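Cellulase (Bacillus sp. BG-CS10, PDB 5E09) probably hydrolyses the beta-1,4-glucosidic bonds of cellulose with a family 5 catalytic barrel that is joined to carbohydrate-binding modules. Local coordinates at residues W37-V42 with L316-Y321; A51-K56 with E327-L332; S57-V62 with M143-N148; T279-I284 with N312-N317. One frame throughout, in Å; residues are numbered along the deposited sequence.

Contact 1: W37-V42 with L316-Y321; sequences WGNPRV and LNRETY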
loop_
_atom_site.group_PDB
_atom_site.type_symbol
_atom_site.label_atom_id
_atom_site.label_comp_id
_atom_site.label_asym_id
_atom_site.label_seq_id
_atom_site.Cartn_x
_atom_site.Cartn_y
_atom_site.Cartn_z
ATOM N N TRP A 37 5.563 3.065 -18.001
ATOM C CA TRP A 37 4.364 3.027 -17.168
ATOM C C TRP A 37 3.968 4.403 -16.631
ATOM O O TRP A 37 3.161 4.504 -15.704
ATOM C CB TRP A 37 4.546 2.031 -16.015
ATOM C CG TRP A 37 4.318 0.606 -16.449
ATOM C CD1 TRP A 37 4.015 0.177 -17.712
ATOM C CD2 TRP A 37 4.363 -0.570 -15.627
ATOM N NE1 TRP A 37 3.878 -1.188 -17.727
ATOM C CE2 TRP A 37 4.084 -1.670 -16.464
ATOM C CE3 TRP A 37 4.614 -0.797 -14.271
ATOM C CZ2 TRP A 37 4.047 -2.978 -15.984
ATOM C CZ3 TRP A 37 4.577 -2.094 -13.800
ATOM C CH2 TRP A 37 4.297 -3.168 -14.654
ATOM N N GLY A 38 4.525 5.458 -17.220
ATOM C CA GLY A 38 4.058 6.806 -16.953
ATOM C C GLY A 38 4.903 7.624 -15.995
ATOM O O GLY A 38 4.646 8.810 -15.793
ATOM N N ASN A 39 5.904 7.000 -15.387
ATOM C CA ASN A 39 6.846 7.747 -14.568
ATOM C C ASN A 39 7.947 8.366 -15.426
ATOM O O ASN A 39 8.387 7.767 -16.405
ATOM C CB ASN A 39 7.445 6.849 -13.483
ATOM C CG ASN A 39 6.497 6.639 -12.316
ATOM O OD1 ASN A 39 5.927 7.597 -11.784
ATOM N ND2 ASN A 39 6.308 5.381 -11.919
ATOM N N PRO A 40 8.384 9.582 -15.074
ATOM C CA PRO A 40 9.488 10.222 -15.797
ATOM C C PRO A 40 10.810 9.515 -15.527
ATOM O O PRO A 40 10.884 8.730 -14.578
ATOM C CB PRO A 40 9.507 11.641 -15.226
ATOM C CG PRO A 40 8.927 11.486 -13.845
ATOM C CD PRO A 40 7.874 10.421 -13.975
ATOM N N ARG A 41 11.834 9.785 -16.334
ATOM C CA ARG A 41 13.154 9.239 -16.053
ATOM C C ARG A 41 13.645 9.787 -14.722
ATOM O O ARG A 41 13.259 10.882 -14.310
ATOM C CB ARG A 41 14.140 9.551 -17.182
ATOM C CG ARG A 41 13.928 8.652 -18.393
ATOM C CD ARG A 41 15.053 8.714 -19.417
ATOM N NE ARG A 41 14.780 7.808 -20.532
ATOM C CZ ARG A 41 15.643 7.515 -21.499
ATOM N NH1 ARG A 41 16.855 8.056 -21.498
ATOM N NH2 ARG A 41 15.297 6.678 -22.468
ATOM N N VAL A 42 14.475 9.010 -14.039
ATOM C CA VAL A 42 14.905 9.368 -12.697
ATOM C C VAL A 42 15.798 10.601 -12.732
ATOM O O VAL A 42 16.691 10.708 -13.573
ATOM C CB VAL A 42 15.652 8.201 -12.020
ATOM C CG1 VAL A 42 16.050 8.565 -10.595
ATOM C CG2 VAL A 42 14.792 6.946 -12.040
ATOM N N LEU A 316 4.701 10.208 -3.710
ATOM C CA LEU A 316 5.507 11.390 -3.974
ATOM C C LEU A 316 5.214 11.885 -5.382
ATOM O O LEU A 316 5.351 11.134 -6.346
ATOM C CB LEU A 316 6.998 11.095 -3.819
ATOM C CG LEU A 316 7.931 12.298 -4.013
ATOM C CD1 LEU A 316 7.910 13.212 -2.796
ATOM C CD2 LEU A 316 9.344 11.849 -4.314
ATOM N N ASN A 317 4.787 13.135 -5.503
ATOM C CA ASN A 317 4.648 13.741 -6.823
ATOM C C ASN A 317 6.046 13.983 -7.379
ATOM O O ASN A 317 6.787 14.827 -6.877
ATOM C CB ASN A 317 3.838 15.043 -6.756
ATOM C CG ASN A 317 3.501 15.602 -8.136
ATOM O OD1 ASN A 317 4.275 15.476 -9.086
ATOM N ND2 ASN A 317 2.336 16.228 -8.244
ATOM N N ARG A 318 6.403 13.224 -8.410
ATOM C CA ARG A 318 7.769 13.232 -8.913
ATOM C C ARG A 318 8.044 14.409 -9.829
ATOM O O ARG A 318 9.184 14.635 -10.235
ATOM C CB ARG A 318 8.070 11.928 -9.647
ATOM C CG ARG A 318 7.888 10.706 -8.785
ATOM C CD ARG A 318 8.500 9.509 -9.446
ATOM N NE ARG A 318 8.264 8.287 -8.690
ATOM C CZ ARG A 318 8.611 7.083 -9.123
ATOM N NH1 ARG A 318 9.207 6.957 -10.303
ATOM N NH2 ARG A 318 8.362 6.008 -8.381
ATOM N N GLU A 319 7.000 15.157 -10.158
ATOM C CA GLU A 319 7.178 16.359 -10.951
ATOM C C GLU A 319 7.455 17.552 -10.039
ATOM O O GLU A 319 8.297 18.390 -10.361
ATOM C CB GLU A 319 5.956 16.612 -11.831
ATOM C CG GLU A 319 6.022 17.887 -12.647
ATOM C CD GLU A 319 4.666 18.302 -13.205
ATOM O OE1 GLU A 319 3.829 17.415 -13.497
ATOM O OE2 GLU A 319 4.439 19.523 -13.353
ATOM N N THR A 320 6.771 17.609 -8.899
ATOM C CA THR A 320 6.956 18.711 -7.959
ATOM C C THR A 320 7.842 18.355 -6.767
ATOM O O THR A 320 8.170 19.221 -5.951
ATOM C CB THR A 320 5.606 19.213 -7.420
ATOM O OG1 THR A 320 5.036 18.240 -6.531
ATOM C CG2 THR A 320 4.640 19.502 -8.569
ATOM N N TYR A 321 8.200 17.080 -6.658
ATOM C CA TYR A 321 9.018 16.581 -5.554
ATOM C C TYR A 321 8.413 16.883 -4.184
ATOM O O TYR A 321 9.136 17.176 -3.233
ATOM C CB TYR A 321 10.435 17.146 -5.649
ATOM C CG TYR A 321 11.086 16.819 -6.970
ATOM C CD1 TYR A 321 11.501 15.525 -7.256
ATOM C CD2 TYR A 321 11.260 17.793 -7.944
ATOM C CE1 TYR A 321 12.079 15.212 -8.469
ATOM C CE2 TYR A 321 11.841 17.490 -9.161
ATOM C CZ TYR A 321 12.249 16.197 -9.418
ATOM O OH TYR A 321 12.830 15.882 -10.626
#
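The side-chain amide of Asn39 lies almost flat over one face of the Arg318 guanidinium, the two planes only 14° apart. The stack is offset: CG of Asn39 sits 3.4 Å from NH1 of Arg318, and OD1 of Asn39 lies above the rim of the guanidinium, 3.8 Å from its CZ. Because the N-H bonds of an arginine point outward in its own plane, a partner above the face does not compete for them. NH2 of Arg318 is bonded to the carbonyl O of Gly24 and NH1 to OG1 of Thr26, while ND2 of Asn39 donates to the carbonyl O atoms of Asn25 and Asn312. An asparagine suits this place: it is flat enough to stack and polar enough to bond at its end. Arg318 turns its CG beside the backbone N (chi1 -58°) and then runs extended from CG to NE, which carries the charged group across to the other loop. Nearer its base the contact is nonpolar, with CG of Pro40 4.3 Å from CB of Arg318. The turn that presents Arg318 is an Asx turn, OD1 of Asn317 accepting from the backbone N of Glu319 at 2.9 Å. A leucine in place of Arg318 would probably leave the amide of Asn39 without its stacking partner and the Gly24 carbonyl without this donor. The stack sits on a TIM barrel of family 5, joining the loops that follow its first and last strands, which are neighbours where the sheet closes.

Contact 2: A51-K56 with E327-L332; sequences ADEGYK and EFHNML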
loop_
_atom_site.group_PDB
_atom_site.type_symbol
_atom_site.label_atom_id
_atom_site.label_comp_id
_atom_site.label_asym_id
_atom_site.label_seq_id
_atom_site.Cartn_x
_atom_site.Cartn_y
_atom_site.Cartn_z
ATOM N N ALA A 51 16.065 11.308 0.108
ATOM C CA ALA A 51 16.977 11.398 1.250
ATOM C C ALA A 51 16.561 12.515 2.213
ATOM O O ALA A 51 16.519 12.312 3.426
ATOM C CB ALA A 51 18.402 11.609 0.778
ATOM N N ASP A 52 16.245 13.686 1.666
ATOM C CA ASP A 52 15.847 14.850 2.467
ATOM C C ASP A 52 14.625 14.575 3.337
ATOM O O ASP A 52 14.519 15.094 4.447
ATOM C CB ASP A 52 15.552 16.059 1.568
ATOM C CG ASP A 52 15.230 17.319 2.355
ATOM O OD1 ASP A 52 15.252 17.269 3.605
ATOM O OD2 ASP A 52 14.947 18.360 1.717
ATOM N N GLU A 53 13.704 13.760 2.829
ATOM C CA GLU A 53 12.463 13.488 3.541
ATOM C C GLU A 53 12.679 12.550 4.725
ATOM O O GLU A 53 11.739 12.244 5.460
ATOM C CB GLU A 53 11.420 12.907 2.586
ATOM C CG GLU A 53 10.965 13.882 1.503
ATOM C CD GLU A 53 10.277 15.119 2.068
ATOM O OE1 GLU A 53 9.391 14.978 2.942
ATOM O OE2 GLU A 53 10.631 16.238 1.640
ATOM N N GLY A 54 13.916 12.096 4.907
ATOM C CA GLY A 54 14.268 11.293 6.062
ATOM C C GLY A 54 14.420 9.808 5.780
ATOM O O GLY A 54 14.722 9.031 6.691
ATOM N N TYR A 55 14.206 9.408 4.527
ATOM C CA TYR A 55 14.387 8.016 4.128
ATOM C C TYR A 55 15.867 7.674 4.081
ATOM O O TYR A 55 16.666 8.439 3.543
ATOM C CB TYR A 55 13.723 7.745 2.776
ATOM C CG TYR A 55 12.225 7.606 2.888
ATOM C CD1 TYR A 55 11.654 6.432 3.368
ATOM C CD2 TYR A 55 11.379 8.658 2.541
ATOM C CE1 TYR A 55 10.287 6.300 3.490
ATOM C CE2 TYR A 55 10.003 8.535 2.662
ATOM C CZ TYR A 55 9.466 7.351 3.137
ATOM O OH TYR A 55 8.105 7.216 3.260
ATOM N N LYS A 56 16.232 6.529 4.650
ATOM C CA LYS A 56 17.638 6.150 4.743
ATOM C C LYS A 56 18.019 4.987 3.822
ATOM O O LYS A 56 19.166 4.537 3.820
ATOM C CB LYS A 56 17.992 5.807 6.190
ATOM C CG LYS A 56 17.946 7.006 7.115
ATOM C CD LYS A 56 19.049 6.949 8.143
ATOM C CE LYS A 56 19.033 5.638 8.894
ATOM N NZ LYS A 56 20.164 5.575 9.859
ATOM N N GLU A 327 -0.731 14.781 4.760
ATOM C CA GLU A 327 -1.246 14.211 6.002
ATOM C C GLU A 327 -0.746 12.772 6.174
ATOM O O GLU A 327 -0.257 12.380 7.244
ATOM C CB GLU A 327 -2.780 14.269 5.991
ATOM C CG GLU A 327 -3.477 13.853 7.276
ATOM C CD GLU A 327 -4.986 14.043 7.192
ATOM O OE1 GLU A 327 -5.590 14.490 8.185
ATOM O OE2 GLU A 327 -5.571 13.752 6.127
ATOM N N PHE A 328 -0.863 12.010 5.089
ATOM C CA PHE A 328 -0.393 10.628 4.997
ATOM C C PHE A 328 1.091 10.501 5.355
ATOM O O PHE A 328 1.467 9.754 6.278
ATOM C CB PHE A 328 -0.672 10.106 3.574
ATOM C CG PHE A 328 -0.150 8.724 3.297
ATOM C CD1 PHE A 328 -0.333 7.693 4.202
ATOM C CD2 PHE A 328 0.493 8.451 2.103
ATOM C CE1 PHE A 328 0.138 6.423 3.932
ATOM C CE2 PHE A 328 0.968 7.181 1.827
ATOM C CZ PHE A 328 0.788 6.165 2.744
ATOM N N HIS A 329 1.935 11.245 4.646
ATOM C CA HIS A 329 3.363 11.154 4.904
ATOM C C HIS A 329 3.741 11.653 6.293
ATOM O O HIS A 329 4.687 11.147 6.894
ATOM C CB HIS A 329 4.177 11.923 3.875
ATOM C CG HIS A 329 5.651 11.815 4.109
ATOM N ND1 HIS A 329 6.391 12.829 4.674
ATOM C CD2 HIS A 329 6.506 10.781 3.912
ATOM C CE1 HIS A 329 7.652 12.439 4.784
ATOM N NE2 HIS A 329 7.745 11.203 4.329
ATOM N N ASN A 330 3.023 12.652 6.795
ATOM C CA ASN A 330 3.256 13.102 8.159
ATOM C C ASN A 330 2.974 11.970 9.135
ATOM O O ASN A 330 3.692 11.802 10.119
ATOM C CB ASN A 330 2.397 14.324 8.503
ATOM C CG ASN A 330 2.932 15.607 7.888
ATOM O OD1 ASN A 330 3.950 15.605 7.192
ATOM N ND2 ASN A 330 2.238 16.709 8.136
HETATM N N MSE A 331 1.932 11.189 8.860
HETATM C CA MSE A 331 1.620 10.054 9.725
HETATM C C MSE A 331 2.724 8.991 9.667
HETATM O O MSE A 331 3.100 8.423 10.701
HETATM C CB MSE A 331 0.266 9.439 9.356
HETATM C CG MSE A 331 -0.128 8.263 10.245
HETATM SE SE MSE A 331 -0.094 8.700 12.162
HETATM C CE MSE A 331 -2.010 8.942 12.444
ATOM N N LEU A 332 3.247 8.728 8.470
ATOM C CA LEU A 332 4.372 7.795 8.342
ATOM C C LEU A 332 5.594 8.282 9.132
ATOM O O LEU A 332 6.182 7.541 9.932
ATOM C CB LEU A 332 4.760 7.603 6.872
ATOM C CG LEU A 332 3.716 7.100 5.875
ATOM C CD1 LEU A 332 4.352 6.973 4.498
ATOM C CD2 LEU A 332 3.089 5.772 6.317
#
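The Schellman motif that ends helix 44-52, the helix that follows the first strand of the TIM barrel, brings Glu53 and Tyr55 against His329 and Leu332 on the neighbouring helix 326-337. Gly54 makes the turn, its phi of 104° being one that a side chain would tolerate poorly, and its N bonds back to the carbonyl O of Ala51 at 3.0 Å. His329 has its CG anti to the backbone N, so that the imidazole reaches both Glu53 and Tyr55. The phenol meets that ring at its edge, near the imidazole plane, with CE2 of Tyr55 3.9 Å from NE2 of His329. Farther out, OH of Tyr55 passes 4.0 Å from CD1 of Leu332, a branched aliphatic group that also packs on Phe293 and Leu309. Glu53 bends at chi2 (-62°) and places OE1 3.6 Å from CE1 of His329, the carboxylate and imidazole planes 60° apart. The firm polar partner of OE1 is NE1 of Trp323, whose ring stacks on His329, and Trp336 meets the Tyr55 ring edge-to-face. Across the two segments the contact is therefore made by van der Waals packing, with the ring stack supplied by Trp323, while the carboxylate, held by the indole N-H, lies close enough that it would probably stabilise a positive charge on the imidazole should His329 become protonated.

Contact 3: S57-V62 with M143-N148; sequences SIRIPV and MFESVN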
loop_
_atom_site.group_PDB
_atom_site.type_symbol
_atom_site.label_atom_id
_atom_site.label_comp_id
_atom_site.label_asym_id
_atom_site.label_seq_id
_atom_site.Cartn_x
_atom_site.Cartn_y
_atom_site.Cartn_z
ATOM N N SER A 57 17.066 4.504 3.033
ATOM C CA SER A 57 17.379 3.469 2.053
ATOM C C SER A 57 16.361 3.454 0.932
ATOM O O SER A 57 15.212 3.855 1.106
ATOM C CB SER A 57 17.463 2.087 2.711
ATOM O OG SER A 57 16.242 1.732 3.328
ATOM N N ILE A 58 16.796 2.996 -0.230
ATOM C CA ILE A 58 15.933 2.990 -1.390
ATOM C C ILE A 58 16.018 1.635 -2.087
ATOM O O ILE A 58 17.100 1.072 -2.260
ATOM C CB ILE A 58 16.301 4.139 -2.361
ATOM C CG1 ILE A 58 15.398 4.119 -3.598
ATOM C CG2 ILE A 58 17.763 4.062 -2.760
ATOM C CD1 ILE A 58 15.728 5.204 -4.601
ATOM N N ARG A 59 14.861 1.099 -2.452
ATOM C CA ARG A 59 14.800 -0.123 -3.232
ATOM C C ARG A 59 14.601 0.257 -4.686
ATOM O O ARG A 59 13.750 1.085 -5.012
ATOM C CB ARG A 59 13.672 -1.029 -2.743
ATOM C CG ARG A 59 13.572 -2.380 -3.452
ATOM C CD ARG A 59 12.824 -3.359 -2.554
ATOM N NE ARG A 59 12.568 -4.656 -3.173
ATOM C CZ ARG A 59 11.462 -4.962 -3.844
ATOM N NH1 ARG A 59 10.508 -4.056 -4.001
ATOM N NH2 ARG A 59 11.308 -6.174 -4.360
ATOM N N ILE A 60 15.409 -0.321 -5.559
ATOM C CA ILE A 60 15.298 -0.025 -6.973
ATOM C C ILE A 60 14.929 -1.298 -7.721
ATOM O O ILE A 60 15.803 -2.072 -8.122
ATOM C CB ILE A 60 16.602 0.575 -7.531
ATOM C CG1 ILE A 60 16.950 1.854 -6.772
ATOM C CG2 ILE A 60 16.453 0.895 -9.008
ATOM C CD1 ILE A 60 18.279 2.444 -7.165
ATOM N N PRO A 61 13.620 -1.534 -7.880
ATOM C CA PRO A 61 13.154 -2.688 -8.649
ATOM C C PRO A 61 13.510 -2.523 -10.117
ATOM O O PRO A 61 13.300 -1.454 -10.693
ATOM C CB PRO A 61 11.632 -2.674 -8.446
ATOM C CG PRO A 61 11.304 -1.305 -7.980
ATOM C CD PRO A 61 12.512 -0.805 -7.241
ATOM N N VAL A 62 14.067 -3.565 -10.715
ATOM C CA VAL A 62 14.379 -3.533 -12.136
ATOM C C VAL A 62 13.856 -4.774 -12.844
ATOM O O VAL A 62 14.118 -5.896 -12.418
ATOM C CB VAL A 62 15.891 -3.422 -12.383
ATOM C CG1 VAL A 62 16.161 -3.280 -13.872
ATOM C CG2 VAL A 62 16.474 -2.237 -11.622
HETATM N N MSE A 143 23.055 -3.673 -1.820
HETATM C CA MSE A 143 22.742 -5.073 -1.576
HETATM C C MSE A 143 21.897 -5.630 -2.722
HETATM O O MSE A 143 21.193 -4.883 -3.413
HETATM C CB MSE A 143 22.004 -5.228 -0.246
HETATM C CG MSE A 143 20.556 -4.725 -0.282
HETATM SE SE MSE A 143 19.862 -4.325 1.490
HETATM C CE MSE A 143 20.578 -2.518 1.667
ATOM N N PHE A 144 21.969 -6.944 -2.914
ATOM C CA PHE A 144 21.242 -7.622 -3.989
ATOM C C PHE A 144 20.127 -8.490 -3.430
ATOM O O PHE A 144 20.354 -9.211 -2.457
ATOM C CB PHE A 144 22.188 -8.508 -4.807
ATOM C CG PHE A 144 23.303 -7.770 -5.486
ATOM C CD1 PHE A 144 23.180 -6.429 -5.820
ATOM C CD2 PHE A 144 24.478 -8.432 -5.818
ATOM C CE1 PHE A 144 24.217 -5.758 -6.465
ATOM C CE2 PHE A 144 25.513 -7.767 -6.460
ATOM C CZ PHE A 144 25.380 -6.427 -6.784
ATOM N N GLU A 145 18.932 -8.435 -4.024
ATOM C CA GLU A 145 17.928 -9.459 -3.723
ATOM C C GLU A 145 17.642 -10.293 -4.967
ATOM O O GLU A 145 17.504 -9.766 -6.078
ATOM C CB GLU A 145 16.625 -8.872 -3.151
ATOM C CG GLU A 145 15.979 -7.821 -3.979
ATOM C CD GLU A 145 14.516 -7.560 -3.619
ATOM O OE1 GLU A 145 13.800 -8.490 -3.185
ATOM O OE2 GLU A 145 14.081 -6.401 -3.776
ATOM N N SER A 146 17.551 -11.602 -4.753
ATOM C CA SER A 146 17.588 -12.589 -5.830
ATOM C C SER A 146 16.504 -12.411 -6.882
ATOM O O SER A 146 16.798 -12.392 -8.076
ATOM C CB SER A 146 17.483 -13.992 -5.245
ATOM O OG SER A 146 16.265 -14.132 -4.540
ATOM N N VAL A 147 15.259 -12.293 -6.433
ATOM C CA VAL A 147 14.112 -12.203 -7.334
ATOM C C VAL A 147 12.897 -11.669 -6.578
ATOM O O VAL A 147 12.663 -12.040 -5.427
ATOM C CB VAL A 147 13.781 -13.579 -7.958
ATOM C CG1 VAL A 147 13.826 -14.674 -6.890
ATOM C CG2 VAL A 147 12.427 -13.559 -8.666
ATOM N N ASN A 148 12.134 -10.785 -7.210
ATOM C CA ASN A 148 10.940 -10.258 -6.566
ATOM C C ASN A 148 9.788 -11.237 -6.635
ATOM O O ASN A 148 9.507 -11.776 -7.699
ATOM C CB ASN A 148 10.518 -8.939 -7.203
ATOM C CG ASN A 148 9.291 -8.352 -6.542
ATOM O OD1 ASN A 148 9.359 -7.868 -5.414
ATOM N ND2 ASN A 148 8.153 -8.405 -7.233
#
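NH2 of Arg59 is gripped by two oxygens, both near the guanidinium plane: OD1 of Asn148 accepts from it at 2.8 Å, with an N-H...O angle of 143°, and OE2 of Glu145 takes a weak, bent bond. The Asn148 oxygen lies close to the guanidinium plane, although the donor is tilted 33° from the plane of the Asn148 carbonyl. Glu145 also reaches the guanidinium edge, where its OE2 makes a salt bridge with NE. The modelled 2.4 Å between NE of Arg59 and OE2 of Glu145 is very short, so that exact length is doubtful. Arg59 keeps its CG anti to the backbone N (chi1 -177°) and extends to NE, crossing both acceptor side chains at about a right angle. Only an arginine offers so many N-H groups fanned out in one plane, and NH1 is used too: it meets OE2 of Glu271 in a second salt bridge and OD1 of Asn22. A leucine in place of Asn148 would probably leave NH2 without its straighter bond, held from the Glu145 side by the weak one, and the guanidinium freer to turn. Here the arginine of the second strand bridges strands 142-145 and 267-272 inside the barrel, an arrangement consistent with the active site of family 5 glycosidases, where the ends of the fourth and seventh strands supply the catalytic pair.

Contact 4: T279-I284 with N312-N317; sequences TSTDVI and NGQHLN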
loop_
_atom_site.group_PDB
_atom_site.type_symbol
_atom_site.label_atom_id
_atom_site.label_comp_id
_atom_site.label_asym_id
_atom_site.label_seq_id
_atom_site.Cartn_x
_atom_site.Cartn_y
_atom_site.Cartn_z
ATOM N N THR A 279 -5.754 0.454 -7.554
ATOM C CA THR A 279 -6.869 1.209 -8.100
ATOM C C THR A 279 -6.631 2.692 -7.827
ATOM O O THR A 279 -6.350 3.467 -8.738
ATOM C CB THR A 279 -8.215 0.770 -7.482
ATOM O OG1 THR A 279 -8.369 -0.649 -7.619
ATOM C CG2 THR A 279 -9.378 1.476 -8.163
ATOM N N SER A 280 -6.713 3.074 -6.557
ATOM C CA SER A 280 -6.547 4.469 -6.173
ATOM C C SER A 280 -6.373 4.631 -4.671
ATOM O O SER A 280 -6.793 3.787 -3.882
ATOM C CB SER A 280 -7.749 5.302 -6.636
ATOM O OG SER A 280 -7.737 6.587 -6.038
ATOM N N THR A 281 -5.761 5.738 -4.283
ATOM C CA THR A 281 -5.641 6.101 -2.881
ATOM C C THR A 281 -7.026 6.360 -2.265
ATOM O O THR A 281 -7.245 6.110 -1.079
ATOM C CB THR A 281 -4.710 7.329 -2.737
ATOM O OG1 THR A 281 -5.257 8.421 -3.492
ATOM C CG2 THR A 281 -3.300 7.032 -3.205
ATOM N N ASP A 282 -7.967 6.805 -3.096
ATOM C CA ASP A 282 -9.308 7.183 -2.649
ATOM C C ASP A 282 -10.188 5.983 -2.285
ATOM O O ASP A 282 -11.339 6.146 -1.895
ATOM C CB ASP A 282 -10.010 8.009 -3.732
ATOM C CG ASP A 282 -9.352 9.361 -3.960
ATOM O OD1 ASP A 282 -8.674 9.867 -3.036
ATOM O OD2 ASP A 282 -9.521 9.919 -5.066
ATOM N N VAL A 283 -9.642 4.782 -2.421
ATOM C CA VAL A 283 -10.383 3.552 -2.171
ATOM C C VAL A 283 -10.475 3.250 -0.663
ATOM O O VAL A 283 -11.410 2.592 -0.194
ATOM C CB VAL A 283 -9.715 2.382 -2.942
ATOM C CG1 VAL A 283 -10.220 1.036 -2.488
ATOM C CG2 VAL A 283 -9.926 2.563 -4.440
ATOM N N ILE A 284 -9.510 3.761 0.093
ATOM C CA ILE A 284 -9.500 3.602 1.539
ATOM C C ILE A 284 -9.810 4.947 2.177
ATOM O O ILE A 284 -9.125 5.929 1.901
ATOM C CB ILE A 284 -8.128 3.083 2.046
ATOM C CG1 ILE A 284 -7.636 1.921 1.179
ATOM C CG2 ILE A 284 -8.193 2.694 3.529
ATOM C CD1 ILE A 284 -8.589 0.758 1.128
ATOM N N ASN A 312 4.578 3.756 -6.468
ATOM C CA ASN A 312 4.582 3.583 -7.921
ATOM C C ASN A 312 4.497 4.912 -8.666
ATOM O O ASN A 312 4.353 4.938 -9.890
ATOM C CB ASN A 312 3.428 2.667 -8.360
ATOM C CG ASN A 312 2.046 3.225 -8.009
ATOM O OD1 ASN A 312 1.881 4.420 -7.751
ATOM N ND2 ASN A 312 1.042 2.352 -8.014
ATOM N N GLY A 313 4.569 6.007 -7.914
ATOM C CA GLY A 313 4.388 7.337 -8.466
ATOM C C GLY A 313 3.216 8.074 -7.837
ATOM O O GLY A 313 3.036 9.273 -8.057
ATOM N N GLN A 314 2.429 7.358 -7.037
ATOM C CA GLN A 314 1.176 7.886 -6.502
ATOM C C GLN A 314 1.296 8.539 -5.124
ATOM O O GLN A 314 0.327 9.118 -4.633
ATOM C CB GLN A 314 0.129 6.769 -6.425
ATOM C CG GLN A 314 0.324 5.804 -5.264
ATOM C CD GLN A 314 -0.629 4.613 -5.314
ATOM O OE1 GLN A 314 -0.258 3.493 -4.961
ATOM N NE2 GLN A 314 -1.860 4.855 -5.751
ATOM N N HIS A 315 2.460 8.446 -4.489
ATOM C CA HIS A 315 2.626 9.056 -3.170
ATOM C C HIS A 315 3.465 10.325 -3.235
ATOM O O HIS A 315 3.005 11.395 -2.841
ATOM C CB HIS A 315 3.238 8.060 -2.183
ATOM C CG HIS A 315 2.352 6.900 -1.876
ATOM N ND1 HIS A 315 0.994 7.038 -1.636
ATOM C CD2 HIS A 315 2.605 5.573 -1.783
ATOM C CE1 HIS A 315 0.468 5.857 -1.401
ATOM N NE2 HIS A 315 1.427 4.942 -1.487
ATOM N N LEU A 316 4.701 10.208 -3.710
ATOM C CA LEU A 316 5.507 11.390 -3.974
ATOM C C LEU A 316 5.214 11.885 -5.382
ATOM O O LEU A 316 5.351 11.134 -6.346
ATOM C CB LEU A 316 6.998 11.095 -3.819
ATOM C CG LEU A 316 7.931 12.298 -4.013
ATOM C CD1 LEU A 316 7.910 13.212 -2.796
ATOM C CD2 LEU A 316 9.344 11.849 -4.314
ATOM N N ASN A 317 4.787 13.135 -5.503
ATOM C CA ASN A 317 4.648 13.741 -6.823
ATOM C C ASN A 317 6.046 13.983 -7.379
ATOM O O ASN A 317 6.787 14.827 -6.877
ATOM C CB ASN A 317 3.838 15.043 -6.756
ATOM C CG ASN A 317 3.501 15.602 -8.136
ATOM O OD1 ASN A 317 4.275 15.476 -9.086
ATOM N ND2 ASN A 317 2.336 16.228 -8.244
HETATM O O HOH W 1 -3.909 7.158 -6.195
#
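Thr281 and Gln314 meet where two loops of the TIM barrel come together, those that follow strands 267-272 and 306-311. The close side is the threonine methyl: CG2 of Thr281 stands 3.6 Å from NE2 of Gln314 and 4.3 Å from CE1 of His315. The two side chains run past each other in opposite directions, so the methyl lies beside the end of the glutamine. Gln314 starts from the crowded position between its backbone N and carbonyl carbon (chi1 76°), which lays its CG over the centre of the His315 ring before the chain runs out to Thr281. A glutamine fits because its amide can pack against a methyl while its N-H groups bond elsewhere, and NE2 does donate to the carbonyl O of Phe277. The looser side is bridged by water. One molecule accepts from the backbone N of Thr281 at 3.0 Å and from NE2 of Gln314 at 3.1 Å, so that the water links the backbone of one loop to the side chain of the other. The short 3-10 turn carrying Thr281 is secured by an ST turn, in which OG of Ser280 accepts from the backbone N of Asp282 at 3.0 Å and 162°.

Following the chain, residues 37-42 open contact 1 and 51-56 open contact 2 before 57-62 begin contact 3. Contact 3 closes first, at 143-148, tying the second barrel strand to the fourth. Much later, contact 4 opens at 279-284 and closes a short loop around helix 286-302, joining the loops after the last two strands. Contact 1 then closes on 316-321, sharing Leu316 and Asn317 with contact 4, and contact 2 closes last on helix 326-337. Contacts 1 and 2 therefore cross; contact 3 lies within both, and contact 4 within 2. Contacts 1 and 2 each join the first strand's connection to the chain after the last strand, one through loops, the other from the end of helix 44-52 to helix 326-337; Phe328 packs on His315.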